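Local atomic coordinates of [4Fe-4S]-dependent U34-ARNt thiolase (Methanococcus maripaludis, PDB entry 6SCY), a protein that probably transfers sulfur to uridine 34 of tRNA in an ATP-dependent reaction that relies on a [4Fe-4S] cluster. Residues Val52-Ser57 and Ser79-Ile84; Val86-Glu91 and Val115-Tyr120. All coordinates share one frame; numbering follows the deposited sequence.

Contact 1. Residues Val52-Ser57 and Ser79-Ile84. With SO4 (sulfate ion), chain L.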
ATOM      1  N   VAL A  52     -21.015 -12.708 -23.289  1.00 51.00           N
ATOM      2  CA  VAL A  52     -20.398 -11.689 -22.427  1.00 49.92           C
ATOM      3  C   VAL A  52     -21.163 -10.380 -22.451  1.00 52.38           C
ATOM      4  O   VAL A  52     -21.230  -9.722 -23.487  1.00 52.03           O
ATOM      5  CB  VAL A  52     -18.884 -11.464 -22.693  1.00 54.12           C
ATOM      6  CG1 VAL A  52     -18.326 -10.337 -21.827  1.00 53.82           C
ATOM      7  CG2 VAL A  52     -18.081 -12.740 -22.481  1.00 54.01           C
ATOM      8  N   ALA A  53     -21.722 -10.000 -21.296  1.00 48.06           N
ATOM      9  CA  ALA A  53     -22.414  -8.733 -21.081  1.00 47.08           C
ATOM     10  C   ALA A  53     -21.319  -7.728 -20.792  1.00 49.53           C
ATOM     11  O   ALA A  53     -20.291  -8.110 -20.232  1.00 49.75           O
ATOM     12  CB  ALA A  53     -23.329  -8.840 -19.877  1.00 47.82           C
ATOM     13  N   MET A  54     -21.498  -6.465 -21.173  1.00 44.59           N
ATOM     14  CA  MET A  54     -20.450  -5.487 -20.917  1.00 44.30           C
ATOM     15  C   MET A  54     -20.992  -4.129 -20.559  1.00 51.22           C
ATOM     16  O   MET A  54     -21.760  -3.549 -21.322  1.00 51.70           O
ATOM     17  CB  MET A  54     -19.417  -5.408 -22.057  1.00 45.91           C
ATOM     18  CG  MET A  54     -19.999  -5.347 -23.424  1.00 48.87           C
ATOM     19  SD  MET A  54     -18.713  -5.078 -24.645  1.00 52.63           S
ATOM     20  CE  MET A  54     -19.708  -4.606 -25.995  1.00 49.34           C
ATOM     21  N   GLY A  55     -20.606  -3.653 -19.381  1.00 49.71           N
ATOM     22  CA  GLY A  55     -21.008  -2.353 -18.867  1.00 50.93           C
ATOM     23  C   GLY A  55     -20.360  -1.241 -19.660  1.00 57.85           C
ATOM     24  O   GLY A  55     -19.154  -1.011 -19.535  1.00 57.34           O
ATOM     25  N   LEU A  56     -21.160  -0.584 -20.515  1.00 56.26           N
ATOM     26  CA  LEU A  56     -20.754   0.528 -21.368  1.00 57.01           C
ATOM     27  C   LEU A  56     -21.267   1.852 -20.806  1.00 67.01           C
ATOM     28  O   LEU A  56     -22.432   1.940 -20.390  1.00 68.52           O
ATOM     29  CB  LEU A  56     -21.290   0.322 -22.782  1.00 56.47           C
ATOM     30  CG  LEU A  56     -20.311  -0.225 -23.787  1.00 60.48           C
ATOM     31  CD1 LEU A  56     -20.116  -1.702 -23.604  1.00 60.47           C
ATOM     32  CD2 LEU A  56     -20.777   0.067 -25.189  1.00 62.78           C
ATOM     33  N   SER A  57     -20.398   2.882 -20.789  1.00 64.94           N
ATOM     34  CA  SER A  57     -20.760   4.199 -20.272  1.00 65.08           C
ATOM     35  C   SER A  57     -20.419   5.357 -21.228  1.00 70.80           C
ATOM     36  O   SER A  57     -20.592   6.522 -20.858  1.00 72.26           O
ATOM     37  CB  SER A  57     -20.158   4.415 -18.889  1.00 68.25           C
ATOM     38  OG  SER A  57     -18.747   4.292 -18.931  1.00 77.68           O
ATOM     39  N   SER A  79     -20.545 -17.439 -29.928  1.00 57.81           N
ATOM     40  CA  SER A  79     -20.255 -16.567 -28.789  1.00 57.22           C
ATOM     41  C   SER A  79     -20.908 -15.208 -28.959  1.00 60.86           C
ATOM     42  O   SER A  79     -20.809 -14.617 -30.032  1.00 61.77           O
ATOM     43  CB  SER A  79     -18.762 -16.477 -28.513  1.00 60.00           C
ATOM     44  OG  SER A  79     -18.395 -17.510 -27.614  1.00 68.15           O
ATOM     45  N   ASN A  80     -21.643 -14.752 -27.935  1.00 55.67           N
ATOM     46  CA  ASN A  80     -22.414 -13.513 -27.983  1.00 55.19           C
ATOM     47  C   ASN A  80     -21.817 -12.400 -27.139  1.00 59.78           C
ATOM     48  O   ASN A  80     -21.074 -12.671 -26.192  1.00 59.44           O
ATOM     49  CB  ASN A  80     -23.867 -13.796 -27.566  1.00 55.59           C
ATOM     50  CG  ASN A  80     -24.872 -12.824 -28.118  1.00 79.77           C
ATOM     51  OD1 ASN A  80     -25.387 -11.963 -27.401  1.00 71.93           O
ATOM     52  ND2 ASN A  80     -25.176 -12.944 -29.410  1.00 73.55           N
ATOM     53  N   LEU A  81     -22.170 -11.140 -27.470  1.00 57.08           N
ATOM     54  CA  LEU A  81     -21.703  -9.942 -26.775  1.00 56.91           C
ATOM     55  C   LEU A  81     -22.869  -8.948 -26.652  1.00 62.59           C
ATOM     56  O   LEU A  81     -23.419  -8.507 -27.661  1.00 62.56           O
ATOM     57  CB  LEU A  81     -20.510  -9.338 -27.546  1.00 56.49           C
ATOM     58  CG  LEU A  81     -19.587  -8.378 -26.813  1.00 60.26           C
ATOM     59  CD1 LEU A  81     -18.791  -9.086 -25.758  1.00 60.53           C
ATOM     60  CD2 LEU A  81     -18.624  -7.733 -27.775  1.00 61.36           C
ATOM     61  N   ILE A  82     -23.287  -8.655 -25.415  1.00 60.18           N
ATOM     62  CA  ILE A  82     -24.391  -7.736 -25.131  1.00 60.67           C
ATOM     63  C   ILE A  82     -23.830  -6.530 -24.377  1.00 65.26           C
ATOM     64  O   ILE A  82     -23.008  -6.712 -23.488  1.00 65.24           O
ATOM     65  CB  ILE A  82     -25.545  -8.430 -24.337  1.00 64.25           C
ATOM     66  CG1 ILE A  82     -25.895  -9.808 -24.917  1.00 65.35           C
ATOM     67  CG2 ILE A  82     -26.808  -7.541 -24.268  1.00 65.33           C
ATOM     68  CD1 ILE A  82     -26.596 -10.739 -23.926  1.00 77.00           C
ATOM     69  N   ALA A  83     -24.265  -5.306 -24.721  1.00 62.17           N
ATOM     70  CA  ALA A  83     -23.819  -4.086 -24.042  1.00 62.00           C
ATOM     71  C   ALA A  83     -24.925  -3.534 -23.171  1.00 65.81           C
ATOM     72  O   ALA A  83     -26.063  -3.444 -23.619  1.00 65.79           O
ATOM     73  CB  ALA A  83     -23.385  -3.043 -25.057  1.00 62.80           C
ATOM     74  N   ILE A  84     -24.605  -3.189 -21.924  1.00 62.82           N
ATOM     75  CA  ILE A  84     -25.582  -2.635 -20.984  1.00 63.34           C
ATOM     76  C   ILE A  84     -25.194  -1.224 -20.576  1.00 70.49           C
ATOM     77  O   ILE A  84     -24.110  -1.016 -20.014  1.00 70.60           O
ATOM     78  CB  ILE A  84     -25.846  -3.517 -19.729  1.00 65.88           C
ATOM     79  CG1 ILE A  84     -25.930  -5.023 -20.049  1.00 65.69           C
ATOM     80  CG2 ILE A  84     -27.095  -3.028 -18.988  1.00 66.41           C
ATOM     81  CD1 ILE A  84     -25.264  -5.894 -18.996  1.00 68.51           C
TER
HETATM   82  S   SO4 L 410     -15.341   5.081 -19.142  1.00149.05           S
HETATM   83  O1  SO4 L 410     -15.539   3.684 -19.523  1.00148.52           O
HETATM   84  O2  SO4 L 410     -16.576   5.815 -19.370  1.00149.42           O
HETATM   85  O3  SO4 L 410     -14.260   5.675 -19.925  1.00148.78           O
HETATM   86  O4  SO4 L 410     -15.001   5.165 -17.728  1.00149.66           O

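Contact 2. Residues Val86-Glu91 and Val115-Tyr120. With SF4 (iron/sulfur cluster), chain E.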
ATOM      1  N   VAL A  86     -26.366   1.953 -18.170  1.00 76.65           N
ATOM      2  CA  VAL A  86     -27.191   2.232 -16.994  1.00 77.73           C
ATOM      3  C   VAL A  86     -27.364   3.739 -16.777  1.00 86.41           C
ATOM      4  O   VAL A  86     -26.434   4.393 -16.312  1.00 86.80           O
ATOM      5  CB  VAL A  86     -26.699   1.496 -15.711  1.00 81.08           C
ATOM      6  CG1 VAL A  86     -27.731   1.585 -14.599  1.00 80.55           C
ATOM      7  CG2 VAL A  86     -26.357   0.037 -15.991  1.00 80.99           C
ATOM      8  N   ASN A  87     -28.535   4.298 -17.123  1.00 86.37           N
ATOM      9  CA  ASN A  87     -28.794   5.720 -16.888  1.00 87.65           C
ATOM     10  C   ASN A  87     -29.157   5.887 -15.422  1.00 95.66           C
ATOM     11  O   ASN A  87     -30.239   5.475 -14.992  1.00 94.27           O
ATOM     12  CB  ASN A  87     -29.899   6.276 -17.801  1.00 86.77           C
ATOM     13  CG  ASN A  87     -30.399   7.655 -17.413  1.00 99.71           C
ATOM     14  OD1 ASN A  87     -29.638   8.555 -17.026  1.00 85.48           O
ATOM     15  ND2 ASN A  87     -31.702   7.843 -17.510  1.00 95.32           N
ATOM     16  N   GLU A  88     -28.235   6.489 -14.655  1.00 96.88           N
ATOM     17  CA  GLU A  88     -28.404   6.729 -13.219  1.00 98.88           C
ATOM     18  C   GLU A  88     -29.584   7.659 -12.909  1.00108.22           C
ATOM     19  O   GLU A  88     -30.048   7.696 -11.768  1.00108.05           O
ATOM     20  CB  GLU A  88     -27.101   7.228 -12.578  1.00100.07           C
ATOM     21  CG  GLU A  88     -25.996   6.187 -12.564  1.00109.30           C
ATOM     22  CD  GLU A  88     -24.804   6.436 -13.468  1.00133.35           C
ATOM     23  OE1 GLU A  88     -24.898   7.283 -14.384  1.00128.31           O
ATOM     24  OE2 GLU A  88     -23.768   5.761 -13.266  1.00131.00           O
ATOM     25  N   GLY A  89     -30.062   8.372 -13.932  1.00108.70           N
ATOM     26  CA  GLY A  89     -31.187   9.293 -13.834  1.00110.37           C
ATOM     27  C   GLY A  89     -30.881  10.554 -13.055  1.00119.03           C
ATOM     28  O   GLY A  89     -31.775  11.383 -12.867  1.00119.05           O
ATOM     29  N   ILE A  90     -29.612  10.723 -12.612  1.00118.69           N
ATOM     30  CA  ILE A  90     -29.146  11.881 -11.844  1.00120.06           C
ATOM     31  C   ILE A  90     -28.959  13.080 -12.801  1.00127.36           C
ATOM     32  O   ILE A  90     -27.833  13.532 -13.030  1.00126.91           O
ATOM     33  CB  ILE A  90     -27.889  11.560 -10.957  1.00123.44           C
ATOM     34  CG1 ILE A  90     -27.950  10.143 -10.324  1.00123.88           C
ATOM     35  CG2 ILE A  90     -27.693  12.627  -9.868  1.00124.59           C
ATOM     36  CD1 ILE A  90     -26.620   9.626  -9.692  1.00130.85           C
ATOM     37  N   GLU A  91     -30.096  13.548 -13.385  1.00126.77           N
ATOM     38  CA  GLU A  91     -30.294  14.673 -14.315  1.00127.82           C
ATOM     39  C   GLU A  91     -29.074  14.960 -15.226  1.00133.57           C
ATOM     40  O   GLU A  91     -28.493  14.018 -15.784  1.00133.13           O
ATOM     41  CB  GLU A  91     -30.728  15.922 -13.520  1.00129.45           C
ATOM     42  CG  GLU A  91     -31.845  16.721 -14.167  1.00143.34           C
ATOM     43  CD  GLU A  91     -32.235  17.981 -13.415  1.00172.57           C
ATOM     44  OE1 GLU A  91     -31.347  18.831 -13.169  1.00170.06           O
ATOM     45  OE2 GLU A  91     -33.433  18.123 -13.078  1.00171.30           O
ATOM     46  N   VAL A 115     -30.861   0.316 -19.544  1.00 85.31           N
ATOM     47  CA  VAL A 115     -31.587   0.047 -18.308  1.00 85.74           C
ATOM     48  C   VAL A 115     -31.429   1.267 -17.411  1.00 92.81           C
ATOM     49  O   VAL A 115     -30.345   1.846 -17.353  1.00 92.22           O
ATOM     50  CB  VAL A 115     -31.062  -1.257 -17.643  1.00 89.48           C
ATOM     51  CG1 VAL A 115     -31.600  -1.437 -16.231  1.00 89.23           C
ATOM     52  CG2 VAL A 115     -31.397  -2.476 -18.493  1.00 89.34           C
ATOM     53  N   HIS A 116     -32.501   1.630 -16.684  1.00 92.22           N
ATOM     54  CA  HIS A 116     -32.544   2.779 -15.776  1.00 93.17           C
ATOM     55  C   HIS A 116     -32.456   2.393 -14.292  1.00 99.73           C
ATOM     56  O   HIS A 116     -32.791   1.264 -13.919  1.00 99.25           O
ATOM     57  CB  HIS A 116     -33.806   3.618 -16.048  1.00 93.83           C
ATOM     58  CG  HIS A 116     -33.931   4.020 -17.479  1.00 97.36           C
ATOM     59  ND1 HIS A 116     -33.232   5.098 -17.987  1.00 99.32           N
ATOM     60  CD2 HIS A 116     -34.622   3.434 -18.485  1.00 99.32           C
ATOM     61  CE1 HIS A 116     -33.539   5.149 -19.275  1.00 98.86           C
ATOM     62  NE2 HIS A 116     -34.375   4.172 -19.620  1.00 99.13           N
ATOM     63  N   PHE A 117     -31.991   3.345 -13.452  1.00 98.18           N
ATOM     64  CA  PHE A 117     -31.883   3.200 -11.998  1.00 98.99           C
ATOM     65  C   PHE A 117     -33.307   3.221 -11.419  1.00106.08           C
ATOM     66  O   PHE A 117     -33.624   2.451 -10.510  1.00105.26           O
ATOM     67  CB  PHE A 117     -31.045   4.361 -11.414  1.00100.61           C
ATOM     68  CG  PHE A 117     -29.636   4.055 -10.939  1.00101.88           C
ATOM     69  CD1 PHE A 117     -28.726   3.409 -11.767  1.00104.78           C
ATOM     70  CD2 PHE A 117     -29.197   4.485  -9.695  1.00103.63           C
ATOM     71  CE1 PHE A 117     -27.420   3.150 -11.336  1.00105.45           C
ATOM     72  CE2 PHE A 117     -27.885   4.245  -9.274  1.00106.21           C
ATOM     73  CZ  PHE A 117     -27.009   3.574 -10.096  1.00104.29           C
ATOM     74  N   LYS A 118     -34.166   4.093 -11.988  1.00105.74           N
ATOM     75  CA  LYS A 118     -35.568   4.269 -11.609  1.00107.17           C
ATOM     76  C   LYS A 118     -36.419   3.043 -11.939  1.00115.18           C
ATOM     77  O   LYS A 118     -37.371   2.752 -11.214  1.00114.97           O
ATOM     78  CB  LYS A 118     -36.160   5.561 -12.219  1.00109.77           C
ATOM     79  CG  LYS A 118     -35.951   5.741 -13.726  1.00126.59           C
ATOM     80  CD  LYS A 118     -36.146   7.194 -14.163  1.00136.57           C
ATOM     81  CE  LYS A 118     -35.876   7.392 -15.637  1.00145.34           C
ATOM     82  NZ  LYS A 118     -35.841   8.834 -16.007  1.00152.04           N
ATOM     83  N   ASP A 119     -36.059   2.318 -13.018  1.00114.99           N
ATOM     84  CA  ASP A 119     -36.744   1.104 -13.480  1.00116.11           C
ATOM     85  C   ASP A 119     -36.536  -0.070 -12.508  1.00122.59           C
ATOM     86  O   ASP A 119     -37.365  -0.986 -12.471  1.00122.40           O
ATOM     87  CB  ASP A 119     -36.279   0.732 -14.900  1.00117.95           C
ATOM     88  CG  ASP A 119     -37.066  -0.399 -15.527  1.00129.85           C
ATOM     89  OD1 ASP A 119     -38.214  -0.154 -15.964  1.00130.83           O
ATOM     90  OD2 ASP A 119     -36.540  -1.532 -15.575  1.00136.17           O
ATOM     91  N   TYR A 120     -35.441  -0.034 -11.723  1.00120.69           N
ATOM     92  CA  TYR A 120     -35.102  -1.067 -10.747  1.00121.31           C
ATOM     93  C   TYR A 120     -35.376  -0.603  -9.309  1.00128.26           C
ATOM     94  O   TYR A 120     -34.514  -0.725  -8.434  1.00127.98           O
ATOM     95  CB  TYR A 120     -33.652  -1.540 -10.955  1.00122.15           C
ATOM     96  CG  TYR A 120     -33.521  -2.674 -11.950  1.00123.34           C
ATOM     97  CD1 TYR A 120     -33.245  -3.969 -11.527  1.00125.22           C
ATOM     98  CD2 TYR A 120     -33.693  -2.457 -13.314  1.00123.97           C
ATOM     99  CE1 TYR A 120     -33.134  -5.020 -12.436  1.00126.08           C
ATOM    100  CE2 TYR A 120     -33.604  -3.504 -14.232  1.00124.85           C
ATOM    101  CZ  TYR A 120     -33.312  -4.783 -13.790  1.00132.06           C
ATOM    102  OH  TYR A 120     -33.208  -5.815 -14.694  1.00132.07           O
TER
HETATM  103 FE1  SF4 E 403     -20.265   8.777  -8.471  0.80103.28          FE
HETATM  104 FE2  SF4 E 403     -22.427   7.622  -9.717  0.80103.10          FE
HETATM  105 FE3  SF4 E 403     -20.045   7.857 -11.061  0.70104.12          FE
HETATM  106 FE4  SF4 E 403     -21.537  10.101 -10.517  0.80103.45          FE
HETATM  107  S1  SF4 E 403     -22.133   8.344 -11.877  0.80103.85           S
HETATM  108  S2  SF4 E 403     -19.271   9.865 -10.238  0.80103.54           S
HETATM  109  S3  SF4 E 403     -22.427   9.554  -8.467  0.80103.59           S
HETATM  110  S4  SF4 E 403     -20.449   6.591  -9.183  0.80103.45           S

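Contact 1. Residues Val52-Ser57 and Ser79-Ile84
M54 lies across L81 at about a right angle, on the sheet face that also carries V52 and A83. Its CB is 4.1 Å from I82 O. CG, held between the backbone N and the carbonyl carbon (chi1 46°), comes alongside the neighbouring backbone, 3.3 Å from I82 O; beyond it the chain is extended, SD lies beside L81 CG, and the terminal CE reaches L81 CD2 at 3.8 Å and A83 CB at 4.1 Å. With an alanine here the thioether arm would be gone, which would probably open a gap beside the L81 isobutyl end and the A83 methyl. L81 also sets CD1 beside V52, 3.9 Å from V52 CB, the two side chains pointing the same way. L56 closes this row with CD1 against A83 CB at 3.8 Å. The backbones pair as parallel strands through four regular bonds and a weak one from M54 N to I82 O. They are the two strands of a right-handed beta-alpha-beta unit whose helix 60-75 covers V52 and M54. Both belong to the PP-loop family region, where G55, L56 and S57 are predicted to bind ATP. A53 CB meets I84 CD1 at 3.6 Å on the other face, packed against helix 141-159. Farther along, S57 OG gives a hydrogen bond to sulfate O2 at 2.7 Å, the ion probably from the crystallisation liquor.

Contact 2. Residues Val86-Glu91 and Val115-Tyr120
The F117 ring takes E88 over one face and V86 at its edge. E88 CG sits 3.9 Å from the centroid of the F117 ring, displaced toward the rim, a CH-pi contact between side chains that run side by side. V86 comes in at about a right angle, its CG1 in the ring plane and 3.5 Å from F117 CD1; with CG1 anti to the backbone N (chi1 -168°), that methyl is the branch that meets the ring. The E88 chain bends at chi2 (111°) beyond CG, bringing its carboxylate to the iron-sulfur cluster, with OE2 3.4 Å from cluster S1. The same group forms salt bridges with two arginines, R94 at OE1 and R149 at OE2. E88 thus joins the hydrophobic packing of F117 to the cluster pocket.

On the sheet face opposite V86 and V115, N87 meets H116. N87 ND2 donates to H116 ND1 at 3.2 Å, with an N-H...N angle of 161°; the acceptor nitrogen lies near the amide plane and the donor near the ring plane, although the two planes stand almost perpendicular. N87 OD1 takes a weak bond from G89 N, which probably helps to restrain the rotation of the amide. In the backbone, N87 N binds V115 O and F117 N binds N87 O, carrying the parallel pairing just past the end of strand 111-116. V86, a predicted ATP-binding residue, and N87 end the inner strand 80-87; 111-116 is the edge strand within this chain. Helix 95-108 connects the two strands, while helix 141-159 presents I148 to F117 and the cluster ligand C145 to E88.

How the contacts relate
From the N terminus, strand 51-55 leads through helix 60-75 to strand 80-87, and contact 1 closes this first beta-alpha-beta crossover. The chain then runs directly from I84 through M85 to V86, where contact 2 opens; it closes the next crossover, through helix 95-108 to strand 111-116. The two closures follow in series, neither nested nor crossed, with strand 80-87 shared and their centres about 18 Å apart. Contact 1 pairs 80-87 with 51-55 in the buried part of the parallel sheet and includes residues predicted to bind ATP, whereas contact 2 pairs its C-terminal end with 111-116 and passes into the iron-sulfur pocket.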